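Local coordinates for protein UTP-glucose-1-phosphate uridylyltransferase 2 (Trypanosoma brucei, PDB 3GUE) that probably catalyses the reversible transfer of a uridylyl group from UTP to glucose 1-phosphate, yielding UDP-glucose and diphosphate, at residues E17-S22 / C184-P189; I168-F173 / K344-E349; L130-S135 / D157-Q162; G42-I47 / V328-K333. All coordinates share one frame; numbering follows the deposited sequence.

Overall arrangement
From the N terminus, helix 10-21 supplies the first half of contact 1, which closes a long loop onto the short strand 186-187. The chain next runs through 42-47, the start of contact 4, and then makes contact 3, a local closure of strand 128-132 on strand 159-161 nested within the loops of contacts 1 and 4. Strand 165-169 opens contact 2 and strand 186-187 completes contact 1; strands 329-334 and 344-349 then close contacts 4 and 2. Contacts 1, 2 and 4 cross one another along the chain and all reach one four-stranded antiparallel sheet, whereas contact 3 belongs to the seven-stranded mixed sheet. Contacts 1 and 3 meet beside UDP-glucose.

Contact 1: residues E17-S22 / C184-P189; sequences EKMQAS and CEWVPP. With UPG (uridine-5'-diphosphate-glucose), chain C.
The indole of Trp186 meets the last turn of helix 10-21 with the rim of its six-membered ring. At that edge, in the ring plane, lies the carbonyl oxygen of Lys18, 3.6 Å from CH2 of Trp186, with CA of Met19 close by. Ser22 approaches obliquely, its OG 3.7 Å from CZ2 of Trp186, and the aliphatic part of Lys18 slides past the indole in the opposite direction, CG lying 3.8 Å from CZ2 of Trp186. Arg164 makes a cation-pi contact with the same indole.

With CG anti to the backbone N (chi1 -176°) and the chain extended beyond it, Lys18 passes the tryptophan and delivers its ammonium group to Glu185. The two side chains cross at about a right angle, and NZ of Lys18 forms a salt bridge of 3.1 Å with OE1 of Glu185, reaching that oxygen from above the carboxylate plane. OE2 accepts from the backbone N of Tyr178, so the two carboxylate oxygens have different partners. A water 2.7 Å from NZ of Lys18 accepts from it and also lies 2.7 Å from the O of Glu185, to which it can donate.

Further along, CB of Pro188 lies 3.3 Å from O4 of the UDP-glucose uracil. Both charges of the salt bridge thus have a second partner, and the nearby carboxylate would probably keep Lys18 protonated.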
# COMPACT_ATOMS: atom_id res chain seq x y z
N GLU A 17 -17.66 -22.19 -8.55
CA GLU A 17 -17.08 -23.42 -9.03
C GLU A 17 -15.64 -23.22 -9.43
O GLU A 17 -14.80 -24.06 -9.14
CB GLU A 17 -17.91 -24.02 -10.19
CG GLU A 17 -19.19 -24.71 -9.73
CD GLU A 17 -20.11 -25.22 -10.87
OE1 GLU A 17 -19.89 -24.89 -12.05
OE2 GLU A 17 -21.06 -25.95 -10.54
N LYS A 18 -15.35 -22.10 -10.10
CA LYS A 18 -13.98 -21.76 -10.49
C LYS A 18 -13.08 -21.54 -9.26
O LYS A 18 -11.89 -21.90 -9.30
CB LYS A 18 -13.97 -20.49 -11.36
CG LYS A 18 -12.60 -20.10 -11.92
CD LYS A 18 -12.70 -18.93 -12.90
CE LYS A 18 -11.46 -18.88 -13.83
NZ LYS A 18 -11.72 -17.85 -14.90
N MET A 19 -13.62 -20.93 -8.20
CA MET A 19 -12.86 -20.71 -6.96
C MET A 19 -12.57 -22.03 -6.23
O MET A 19 -11.43 -22.30 -5.83
CB MET A 19 -13.56 -19.72 -6.03
CG MET A 19 -13.55 -18.28 -6.57
SD MET A 19 -14.57 -17.09 -5.70
CE MET A 19 -13.47 -16.53 -4.43
N GLN A 20 -13.60 -22.83 -6.07
CA GLN A 20 -13.44 -24.16 -5.49
C GLN A 20 -12.47 -25.04 -6.31
O GLN A 20 -11.71 -25.83 -5.74
CB GLN A 20 -14.81 -24.83 -5.36
CG GLN A 20 -15.72 -24.24 -4.30
CD GLN A 20 -17.01 -25.04 -4.15
OE1 GLN A 20 -17.33 -25.88 -4.98
NE2 GLN A 20 -17.75 -24.77 -3.09
N ALA A 21 -12.46 -24.90 -7.64
CA ALA A 21 -11.54 -25.68 -8.50
C ALA A 21 -10.07 -25.30 -8.28
O ALA A 21 -9.18 -26.10 -8.55
CB ALA A 21 -11.89 -25.51 -9.97
N SER A 22 -9.83 -24.09 -7.79
CA SER A 22 -8.47 -23.61 -7.58
C SER A 22 -8.02 -23.64 -6.12
O SER A 22 -6.92 -23.19 -5.81
CB SER A 22 -8.27 -22.21 -8.16
OG SER A 22 -7.72 -22.27 -9.48
N CYS A 184 -3.98 -13.94 -15.75
CA CYS A 184 -4.72 -12.68 -15.77
C CYS A 184 -6.18 -12.79 -15.35
O CYS A 184 -6.83 -11.74 -15.19
CB CYS A 184 -4.66 -12.02 -17.15
SG CYS A 184 -3.00 -11.48 -17.65
N GLU A 185 -6.70 -14.02 -15.18
CA GLU A 185 -8.11 -14.29 -14.81
C GLU A 185 -8.40 -14.07 -13.30
O GLU A 185 -9.56 -14.15 -12.86
CB GLU A 185 -8.52 -15.71 -15.21
CG GLU A 185 -8.48 -16.01 -16.74
CD GLU A 185 -8.70 -17.48 -17.10
OE1 GLU A 185 -8.92 -18.34 -16.20
OE2 GLU A 185 -8.64 -17.79 -18.31
N TRP A 186 -7.35 -13.82 -12.53
CA TRP A 186 -7.39 -13.80 -11.07
C TRP A 186 -6.76 -12.54 -10.51
O TRP A 186 -5.81 -12.04 -11.10
CB TRP A 186 -6.58 -14.98 -10.53
CG TRP A 186 -7.17 -16.26 -10.86
CD1 TRP A 186 -6.92 -17.04 -11.96
CD2 TRP A 186 -8.15 -16.96 -10.08
NE1 TRP A 186 -7.67 -18.18 -11.91
CE2 TRP A 186 -8.44 -18.16 -10.77
CE3 TRP A 186 -8.81 -16.69 -8.87
CZ2 TRP A 186 -9.37 -19.09 -10.30
CZ3 TRP A 186 -9.73 -17.60 -8.39
CH2 TRP A 186 -9.99 -18.82 -9.10
N VAL A 187 -7.26 -12.07 -9.36
CA VAL A 187 -6.55 -11.05 -8.52
C VAL A 187 -6.66 -11.33 -7.03
O VAL A 187 -7.71 -11.78 -6.60
CB VAL A 187 -7.10 -9.62 -8.70
CG1 VAL A 187 -6.49 -8.97 -9.91
CG2 VAL A 187 -8.63 -9.60 -8.76
N PRO A 188 -5.60 -10.99 -6.25
CA PRO A 188 -5.72 -11.00 -4.78
C PRO A 188 -6.80 -9.98 -4.41
O PRO A 188 -6.86 -8.92 -5.05
CB PRO A 188 -4.33 -10.52 -4.30
CG PRO A 188 -3.73 -9.80 -5.48
CD PRO A 188 -4.26 -10.57 -6.68
N PRO A 189 -7.66 -10.29 -3.41
CA PRO A 189 -8.83 -9.42 -3.17
C PRO A 189 -8.61 -8.14 -2.33
O PRO A 189 -9.55 -7.65 -1.69
CB PRO A 189 -9.79 -10.37 -2.46
CG PRO A 189 -8.93 -11.37 -1.77
CD PRO A 189 -7.61 -11.44 -2.48
N1 UPG C . -1.38 -5.73 -1.26
C2 UPG C . -1.59 -7.04 -0.77
N3 UPG C . -2.72 -7.71 -1.22
C4 UPG C . -3.62 -7.16 -2.10
C5 UPG C . -3.43 -5.85 -2.57
C6 UPG C . -2.31 -5.13 -2.16
O2 UPG C . -0.83 -7.64 -0.00
O4 UPG C . -4.58 -7.85 -2.44
C1C UPG C . -0.18 -4.96 -0.80
C2C UPG C . 0.71 -4.24 -1.82
O2C UPG C . 1.64 -5.15 -2.42
C3C UPG C . 1.43 -3.26 -0.89
C4C UPG C . 0.32 -2.85 0.07
O4C UPG C . -0.68 -3.90 0.03
O3C UPG C . 2.42 -3.96 -0.15
C5C UPG C . -0.37 -1.52 -0.37
O5C UPG C . -1.11 -1.63 -1.56
PA UPG C . -1.08 -0.46 -2.67
O1A UPG C . 0.36 -0.12 -2.84
O2A UPG C . -1.89 -0.79 -3.84
O3A UPG C . -1.77 0.79 -1.84
PB UPG C . -3.35 1.17 -1.77
O1B UPG C . -4.09 -0.04 -1.36
O2B UPG C . -3.78 1.93 -2.98
O3B UPG C . -3.28 2.27 -0.60
C1' UPG C . -2.88 1.85 0.75
C2' UPG C . -4.01 2.17 1.72
C3' UPG C . -4.29 3.66 1.62
C4' UPG C . -3.02 4.43 2.02
C5' UPG C . -1.83 4.02 1.12
C6' UPG C . -0.53 4.51 1.69
O2' UPG C . -5.21 1.44 1.39
O3' UPG C . -5.40 3.98 2.43
O4' UPG C . -3.23 5.83 1.93
O5' UPG C . -1.67 2.57 1.04
O6' UPG C . 0.48 4.46 0.68
O HOH W 1 -11.74 -15.37 -13.80

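Contact 2: residues I168-F173 / K344-E349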
# COMPACT_ATOMS: atom_id res chain seq x y z
N ILE A 168 -14.13 -10.40 -12.85
CA ILE A 168 -15.44 -10.78 -13.38
C ILE A 168 -15.81 -9.80 -14.51
O ILE A 168 -15.44 -8.64 -14.42
CB ILE A 168 -16.52 -10.89 -12.26
CG1 ILE A 168 -16.70 -9.56 -11.50
CG2 ILE A 168 -16.14 -12.04 -11.24
CD1 ILE A 168 -18.09 -9.43 -10.85
N ARG A 169 -16.48 -10.26 -15.56
CA ARG A 169 -16.80 -9.40 -16.71
C ARG A 169 -17.74 -8.27 -16.28
O ARG A 169 -18.70 -8.49 -15.53
CB ARG A 169 -17.47 -10.21 -17.83
CG ARG A 169 -16.68 -11.38 -18.44
CD ARG A 169 -17.53 -12.06 -19.56
NE ARG A 169 -17.96 -11.13 -20.63
CZ ARG A 169 -17.49 -11.10 -21.87
NH1 ARG A 169 -16.58 -11.97 -22.28
NH2 ARG A 169 -17.97 -10.21 -22.74
N GLN A 170 -17.49 -7.06 -16.77
CA GLN A 170 -18.36 -5.92 -16.43
C GLN A 170 -19.80 -6.07 -16.94
O GLN A 170 -20.75 -5.54 -16.32
CB GLN A 170 -17.76 -4.62 -16.95
CG GLN A 170 -16.54 -4.07 -16.13
CD GLN A 170 -16.03 -2.81 -16.69
OE1 GLN A 170 -16.70 -2.18 -17.51
NE2 GLN A 170 -14.83 -2.38 -16.25
N ASP A 171 -19.97 -6.80 -18.04
CA ASP A 171 -21.32 -7.00 -18.66
C ASP A 171 -22.20 -8.05 -17.99
O ASP A 171 -23.34 -7.76 -17.61
CB ASP A 171 -21.25 -7.18 -20.20
CG ASP A 171 -20.42 -8.41 -20.64
OD1 ASP A 171 -19.97 -9.21 -19.79
OD2 ASP A 171 -20.23 -8.59 -21.87
N ASN A 172 -21.69 -9.26 -17.81
CA ASN A 172 -22.52 -10.34 -17.26
C ASN A 172 -22.08 -10.92 -15.91
O ASN A 172 -22.69 -11.88 -15.41
CB ASN A 172 -22.80 -11.45 -18.32
CG ASN A 172 -21.56 -12.29 -18.68
OD1 ASN A 172 -20.58 -12.38 -17.92
ND2 ASN A 172 -21.60 -12.92 -19.82
N PHE A 173 -21.00 -10.38 -15.36
CA PHE A 173 -20.44 -10.75 -14.03
C PHE A 173 -19.91 -12.19 -13.88
O PHE A 173 -19.61 -12.65 -12.77
CB PHE A 173 -21.39 -10.34 -12.88
CG PHE A 173 -21.92 -8.92 -13.01
CD1 PHE A 173 -21.16 -7.84 -12.56
CD2 PHE A 173 -23.16 -8.66 -13.62
CE1 PHE A 173 -21.64 -6.53 -12.69
CE2 PHE A 173 -23.64 -7.33 -13.76
CZ PHE A 173 -22.87 -6.28 -13.29
N LYS A 344 -13.25 -5.93 -20.61
CA LYS A 344 -13.47 -5.06 -19.44
C LYS A 344 -14.03 -5.85 -18.26
O LYS A 344 -15.00 -6.59 -18.41
CB LYS A 344 -14.44 -3.93 -19.79
CG LYS A 344 -13.96 -2.92 -20.82
CD LYS A 344 -14.90 -1.71 -20.76
CE LYS A 344 -14.40 -0.58 -21.62
NZ LYS A 344 -15.15 -0.46 -22.89
N VAL A 345 -13.40 -5.68 -17.10
CA VAL A 345 -13.72 -6.46 -15.90
C VAL A 345 -13.85 -5.57 -14.67
O VAL A 345 -13.59 -4.37 -14.70
CB VAL A 345 -12.68 -7.62 -15.61
CG1 VAL A 345 -12.72 -8.67 -16.74
CG2 VAL A 345 -11.26 -7.09 -15.40
N TYR A 346 -14.24 -6.20 -13.57
CA TYR A 346 -14.32 -5.56 -12.28
C TYR A 346 -13.53 -6.41 -11.29
O TYR A 346 -13.73 -7.63 -11.22
CB TYR A 346 -15.78 -5.46 -11.80
CG TYR A 346 -16.70 -4.46 -12.49
CD1 TYR A 346 -16.35 -3.11 -12.61
CD2 TYR A 346 -17.98 -4.85 -12.92
CE1 TYR A 346 -17.24 -2.17 -13.21
CE2 TYR A 346 -18.87 -3.94 -13.51
CZ TYR A 346 -18.50 -2.61 -13.66
OH TYR A 346 -19.37 -1.73 -14.26
N GLN A 347 -12.62 -5.77 -10.56
CA GLN A 347 -11.93 -6.40 -9.44
C GLN A 347 -12.57 -5.97 -8.12
O GLN A 347 -12.64 -4.79 -7.78
CB GLN A 347 -10.43 -6.11 -9.49
CG GLN A 347 -9.85 -6.40 -10.90
CD GLN A 347 -8.40 -5.97 -11.11
OE1 GLN A 347 -7.82 -6.31 -12.13
NE2 GLN A 347 -7.83 -5.23 -10.17
N LEU A 348 -13.10 -6.96 -7.40
CA LEU A 348 -13.73 -6.73 -6.11
C LEU A 348 -12.62 -6.86 -5.05
O LEU A 348 -11.90 -7.85 -5.02
CB LEU A 348 -14.84 -7.75 -5.87
CG LEU A 348 -15.97 -7.88 -6.89
CD1 LEU A 348 -17.08 -8.75 -6.31
CD2 LEU A 348 -16.53 -6.56 -7.36
N GLU A 349 -12.47 -5.83 -4.22
CA GLU A 349 -11.33 -5.70 -3.31
C GLU A 349 -11.77 -4.98 -2.06
O GLU A 349 -12.65 -4.11 -2.12
CB GLU A 349 -10.22 -4.86 -3.95
CG GLU A 349 -9.44 -5.52 -5.07
CD GLU A 349 -9.28 -4.59 -6.25
OE1 GLU A 349 -10.08 -3.64 -6.33
OE2 GLU A 349 -8.37 -4.80 -7.09
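Ile168 and Tyr346 form an antiparallel hydrogen-bonded pair: the N of Ile168 donates to the O of Tyr346 at 3.2 Å, and the N of Tyr346 returns a shorter bond of 2.8 Å to the O of Ile168. Where the 168-173 chain turns out of the sheet, the N of Gln170 still reaches the O of Lys344 at 3.0 Å in a nearly straight bond (173°).

Gln170 adds a side-chain bond outside that ladder. Its CG is anti to the carbonyl carbon (chi1 -75°) and the chain runs on extended, bringing NE2 within 2.8 Å of the O of Val345, an oxygen turned to strand 329-334, where Val345 and Lys333 pair through their backbones. The acceptor lies close to the amide plane. The same course lays CG of Gln170 over the centre of the Tyr346 ring, a CH-pi contact 3.3 Å from the centroid and only 4° off the normal. Phe173 meets the edge of that tyrosine with CE1, 3.9 Å from CE2 of Tyr346.

Within the turn, Arg169 grips Asp171 side-on, NE to OD1 and NH2 to OD2, while the N of Phe173 bonds to the O of Arg169. His36 of helix 26-40 donates to the O of Phe173. These are two inner strands of the four-stranded antiparallel sheet, with a glutamine at the exit of one bonded to the next from above the carbonyl plane.

Contact 3: residues L130-S135 / D157-Q162. With UPG (uridine-5'-diphosphate-glucose), chain C.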
# COMPACT_ATOMS: atom_id res chain seq x y z
N LEU A 130 5.13 -12.07 5.95
CA LEU A 130 4.94 -11.35 4.71
C LEU A 130 3.66 -11.96 4.13
O LEU A 130 3.53 -13.19 3.99
CB LEU A 130 6.15 -11.56 3.77
CG LEU A 130 7.48 -10.81 3.97
CD1 LEU A 130 8.59 -11.65 3.37
CD2 LEU A 130 7.50 -9.41 3.30
N MET A 131 2.68 -11.11 3.85
CA MET A 131 1.48 -11.58 3.21
C MET A 131 1.71 -11.58 1.70
O MET A 131 1.79 -10.51 1.06
CB MET A 131 0.28 -10.73 3.57
CG MET A 131 -1.05 -11.33 3.08
SD MET A 131 -2.49 -10.52 3.76
CE MET A 131 -2.73 -9.13 2.62
N ASN A 132 1.76 -12.79 1.16
CA ASN A 132 2.01 -13.00 -0.26
C ASN A 132 0.74 -13.44 -0.97
O ASN A 132 -0.19 -13.88 -0.33
CB ASN A 132 3.17 -13.98 -0.46
CG ASN A 132 4.48 -13.50 0.22
OD1 ASN A 132 4.71 -12.31 0.36
ND2 ASN A 132 5.31 -14.42 0.65
N SER A 133 0.67 -13.23 -2.28
CA SER A 133 -0.41 -13.75 -3.13
C SER A 133 0.17 -14.79 -4.10
O SER A 133 1.39 -15.02 -4.11
CB SER A 133 -1.01 -12.60 -3.94
OG SER A 133 -0.03 -12.09 -4.84
N PHE A 134 -0.69 -15.39 -4.93
CA PHE A 134 -0.26 -16.34 -5.95
C PHE A 134 0.82 -15.73 -6.87
O PHE A 134 1.70 -16.45 -7.36
CB PHE A 134 -1.47 -16.89 -6.77
CG PHE A 134 -2.17 -15.86 -7.65
CD1 PHE A 134 -1.95 -15.82 -9.03
CD2 PHE A 134 -3.07 -14.93 -7.10
CE1 PHE A 134 -2.58 -14.86 -9.84
CE2 PHE A 134 -3.72 -13.97 -7.90
CZ PHE A 134 -3.47 -13.94 -9.27
N SER A 135 0.76 -14.41 -7.07
CA SER A 135 1.63 -13.67 -8.00
C SER A 135 3.01 -13.28 -7.41
O SER A 135 3.95 -12.98 -8.15
CB SER A 135 0.93 -12.38 -8.44
OG SER A 135 -0.20 -12.63 -9.26
N ASP A 157 6.93 -20.21 9.11
CA ASP A 157 6.75 -19.01 9.96
C ASP A 157 6.45 -17.69 9.20
O ASP A 157 5.55 -16.95 9.60
CB ASP A 157 7.97 -18.86 10.90
CG ASP A 157 8.05 -19.97 11.95
OD1 ASP A 157 8.44 -21.11 11.62
OD2 ASP A 157 7.74 -19.68 13.12
N ILE A 158 7.15 -17.46 8.10
CA ILE A 158 7.14 -16.15 7.45
C ILE A 158 5.92 -15.93 6.55
O ILE A 158 5.25 -14.90 6.66
CB ILE A 158 8.47 -15.93 6.63
CG1 ILE A 158 9.72 -16.09 7.52
CG2 ILE A 158 8.44 -14.64 5.83
CD1 ILE A 158 10.20 -14.79 8.20
N GLU A 159 5.60 -16.89 5.69
CA GLU A 159 4.57 -16.64 4.71
C GLU A 159 3.17 -16.67 5.29
O GLU A 159 2.84 -17.57 6.08
CB GLU A 159 4.64 -17.61 3.52
CG GLU A 159 3.77 -17.13 2.35
CD GLU A 159 4.03 -17.92 1.07
OE1 GLU A 159 3.89 -19.14 1.08
OE2 GLU A 159 4.34 -17.29 0.04
N LEU A 160 2.37 -15.69 4.87
CA LEU A 160 0.92 -15.70 5.05
C LEU A 160 0.34 -15.60 3.65
O LEU A 160 0.37 -14.54 3.03
CB LEU A 160 0.46 -14.53 5.94
CG LEU A 160 -1.02 -14.50 6.38
CD1 LEU A 160 -1.36 -15.50 7.50
CD2 LEU A 160 -1.40 -13.12 6.78
N MET A 161 -0.17 -16.72 3.14
CA MET A 161 -0.71 -16.75 1.80
C MET A 161 -2.15 -16.25 1.82
O MET A 161 -3.00 -16.81 2.51
CB MET A 161 -0.63 -18.16 1.16
CG MET A 161 -1.05 -18.16 -0.32
SD MET A 161 0.21 -17.46 -1.42
CE MET A 161 1.48 -18.69 -1.31
N GLN A 162 -2.41 -15.19 1.09
CA GLN A 162 -3.74 -14.67 1.01
C GLN A 162 -4.53 -15.43 -0.06
O GLN A 162 -4.03 -16.38 -0.69
CB GLN A 162 -3.74 -13.15 0.78
CG GLN A 162 -3.31 -12.67 -0.62
CD GLN A 162 -3.50 -11.17 -0.76
OE1 GLN A 162 -2.54 -10.42 -0.96
NE2 GLN A 162 -4.72 -10.72 -0.58
N1 UPG C . -1.38 -5.73 -1.26
C2 UPG C . -1.59 -7.04 -0.77
N3 UPG C . -2.72 -7.71 -1.22
C4 UPG C . -3.62 -7.16 -2.10
C5 UPG C . -3.43 -5.85 -2.57
C6 UPG C . -2.31 -5.13 -2.16
O2 UPG C . -0.83 -7.64 -0.00
O4 UPG C . -4.58 -7.85 -2.44
C1C UPG C . -0.18 -4.96 -0.80
C2C UPG C . 0.71 -4.24 -1.82
O2C UPG C . 1.64 -5.15 -2.42
C3C UPG C . 1.43 -3.26 -0.89
C4C UPG C . 0.32 -2.85 0.07
O4C UPG C . -0.68 -3.90 0.03
O3C UPG C . 2.42 -3.96 -0.15
C5C UPG C . -0.37 -1.52 -0.37
O5C UPG C . -1.11 -1.63 -1.56
PA UPG C . -1.08 -0.46 -2.67
O1A UPG C . 0.36 -0.12 -2.84
O2A UPG C . -1.89 -0.79 -3.84
O3A UPG C . -1.77 0.79 -1.84
PB UPG C . -3.35 1.17 -1.77
O1B UPG C . -4.09 -0.04 -1.36
O2B UPG C . -3.78 1.93 -2.98
O3B UPG C . -3.28 2.27 -0.60
C1' UPG C . -2.88 1.85 0.75
C2' UPG C . -4.01 2.17 1.72
C3' UPG C . -4.29 3.66 1.62
C4' UPG C . -3.02 4.43 2.02
C5' UPG C . -1.83 4.02 1.12
C6' UPG C . -0.53 4.51 1.69
O2' UPG C . -5.21 1.44 1.39
O3' UPG C . -5.40 3.98 2.43
O4' UPG C . -3.23 5.83 1.93
O5' UPG C . -1.67 2.57 1.04
O6' UPG C . 0.48 4.46 0.68
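Gln162 has its CG between the backbone N and the carbonyl carbon (chi1 72°), and from there the chain extends to the uracil of UDP-glucose. Met131, its CG swung opposite the backbone N (chi1 -171°) and its thioether bent, crosses it at about a right angle and brings CE to 3.8 Å from OE1 of Gln162 and 3.6 Å from O2 of the nucleotide. OE1 of Gln162 accepts from N3 of UDP-glucose at 2.7 Å, while its NE2 makes a weak bond to O4. Asp193 also takes a hydrogen bond from NE2, which fixes the rotation of the amide.

Behind this group, strands 128-132 and 159-161 run parallel at one margin of the mixed sheet of a GT-A-type nucleotidyltransferase, joined by a helical crossover. Their ladder alternates from the N of Leu130 on the O of Ile158 to the N of Gln162 on the O of Asn132; this last bond, 2.9 Å and nearly straight, sets the backbone of Gln162. Met131 CG packs on CD2 of Leu160, on the side of the sheet covered by helix 194-201.

On the face carrying Leu130, Asn132, Glu159 and Met161, ND2 of Asn132 donates to the anti lone pair of OE2 of Glu159, 3.1 Å away, with the amide and carboxylate planes 77° apart. Ser137 also bonds OE2 of Glu159, and OD1 of Asn132 is held by Asn83, a residue of the UDP-glucose binding site.

Contact 4: residues G42-I47 / V328-K333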
# COMPACT_ATOMS: atom_id res chain seq x y z
N GLY A 42 -25.59 -3.38 -9.30
CA GLY A 42 -25.12 -2.03 -9.57
C GLY A 42 -24.47 -1.27 -8.42
O GLY A 42 -24.31 -0.05 -8.52
N GLU A 43 -24.11 -1.97 -7.35
CA GLU A 43 -23.29 -1.38 -6.29
C GLU A 43 -21.97 -0.87 -6.86
O GLU A 43 -21.23 -1.62 -7.50
CB GLU A 43 -23.02 -2.41 -5.19
CG GLU A 43 -22.06 -1.93 -4.11
CD GLU A 43 -22.63 -0.76 -3.32
OE1 GLU A 43 -23.52 -0.97 -2.49
OE2 GLU A 43 -22.18 0.37 -3.55
N THR A 44 -21.67 0.41 -6.63
CA THR A 44 -20.48 1.02 -7.25
C THR A 44 -19.26 0.97 -6.33
O THR A 44 -18.10 1.06 -6.79
CB THR A 44 -20.74 2.47 -7.68
OG1 THR A 44 -20.98 3.26 -6.52
CG2 THR A 44 -21.94 2.57 -8.63
N GLY A 45 -19.53 0.82 -5.05
CA GLY A 45 -18.51 0.96 -4.01
C GLY A 45 -18.13 2.40 -3.69
O GLY A 45 -17.19 2.64 -2.92
N TYR A 46 -18.86 3.36 -4.27
CA TYR A 46 -18.45 4.76 -4.16
C TYR A 46 -18.84 5.42 -2.84
O TYR A 46 -19.90 5.13 -2.27
CB TYR A 46 -18.99 5.63 -5.29
CG TYR A 46 -18.39 5.40 -6.67
CD1 TYR A 46 -17.06 5.01 -6.83
CD2 TYR A 46 -19.14 5.62 -7.80
CE1 TYR A 46 -16.53 4.81 -8.09
CE2 TYR A 46 -18.63 5.43 -9.05
CZ TYR A 46 -17.33 5.02 -9.20
OH TYR A 46 -16.85 4.83 -10.48
N ILE A 47 -18.01 6.37 -2.44
CA ILE A 47 -18.24 7.23 -1.28
C ILE A 47 -18.32 8.69 -1.78
O ILE A 47 -17.30 9.37 -1.86
CB ILE A 47 -17.12 7.06 -0.23
CG1 ILE A 47 -17.13 5.62 0.32
CG2 ILE A 47 -17.23 8.12 0.91
CD1 ILE A 47 -15.87 5.23 1.07
N VAL A 328 -16.90 -3.14 -0.01
CA VAL A 328 -16.33 -3.69 -1.23
C VAL A 328 -16.06 -2.53 -2.18
O VAL A 328 -16.87 -1.62 -2.30
CB VAL A 328 -17.23 -4.75 -1.90
CG1 VAL A 328 -18.62 -4.15 -2.32
CG2 VAL A 328 -16.51 -5.37 -3.09
N MET A 329 -14.90 -2.58 -2.83
CA MET A 329 -14.54 -1.57 -3.81
C MET A 329 -14.59 -2.28 -5.16
O MET A 329 -14.06 -3.37 -5.31
CB MET A 329 -13.12 -1.03 -3.54
CG MET A 329 -12.85 -0.65 -2.07
SD MET A 329 -11.33 0.30 -1.84
CE MET A 329 -10.05 -0.94 -2.11
N ARG A 330 -15.24 -1.64 -6.13
CA ARG A 330 -15.53 -2.28 -7.41
C ARG A 330 -14.65 -1.61 -8.43
O ARG A 330 -14.99 -0.55 -8.95
CB ARG A 330 -17.02 -2.13 -7.74
CG ARG A 330 -17.51 -2.91 -8.98
CD ARG A 330 -18.76 -2.27 -9.55
NE ARG A 330 -18.51 -0.90 -9.99
CZ ARG A 330 -19.37 -0.15 -10.69
NH1 ARG A 330 -20.55 -0.64 -11.07
NH2 ARG A 330 -19.04 1.09 -11.02
N ASN A 331 -13.50 -2.23 -8.66
CA ASN A 331 -12.41 -1.65 -9.43
C ASN A 331 -12.43 -2.07 -10.91
O ASN A 331 -12.11 -3.21 -11.22
CB ASN A 331 -11.06 -2.07 -8.78
CG ASN A 331 -9.95 -1.05 -8.97
OD1 ASN A 331 -10.16 0.06 -9.46
ND2 ASN A 331 -8.75 -1.42 -8.56
N PRO A 332 -12.77 -1.14 -11.82
CA PRO A 332 -12.90 -1.48 -13.24
C PRO A 332 -11.52 -1.52 -13.89
O PRO A 332 -10.69 -0.64 -13.62
CB PRO A 332 -13.73 -0.32 -13.79
CG PRO A 332 -13.26 0.86 -12.97
CD PRO A 332 -13.03 0.30 -11.59
N LYS A 333 -11.26 -2.53 -14.72
CA LYS A 333 -9.97 -2.74 -15.39
C LYS A 333 -10.24 -3.47 -16.70
O LYS A 333 -11.37 -3.82 -17.01
CB LYS A 333 -9.04 -3.66 -14.56
CG LYS A 333 -8.55 -3.15 -13.21
CD LYS A 333 -7.52 -2.08 -13.32
CE LYS A 333 -7.14 -1.55 -11.93
NZ LYS A 333 -6.37 -0.28 -12.03
O HOH W 2 -15.37 1.25 -5.70
O HOH W 3 -16.45 1.59 -9.23
O HOH W 4 -17.07 1.02 -1.01
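Arg330 packs closely against the backbone of Glu43 and Thr44, while hydrogen bonding between the two segments runs through water. On the tight side, CD of Arg330 lies 3.3 Å from the O of Glu43, a carbonyl oxygen buried here without a hydrogen-bond partner in the model. The guanidinium presents one face to CA of Thr44, which sits over its centre, 3.8 Å from CZ of Arg330. Arg330 leaves its strand with CG trans to N (-172°) and bends at chi3, which turns the guanidinium back over the loop. Gly45 also comes close: its CA is 3.5 Å from the O of Val328.

On the looser side, one water takes the N-H of Arg330 and donates to the O of Thr44; a second, in the guanidinium plane, accepts from NH2 of Arg330 and donates to the O of Thr44 and the O of Arg330, the latter at 2.6 Å. A third spans the O of Gly45 and the O of Val328.

The loop is braced internally by OE2 of Glu43, which accepts from the N of Gly45, and by OG1 of Thr44, which accepts from the N of Tyr46. Gly42 is the C-prime residue of a Schellman motif ending helix 26-40; an ST turn at Thr44 follows, and the loop lies along strand 329-334, one of the two edge strands of the four-stranded antiparallel sheet.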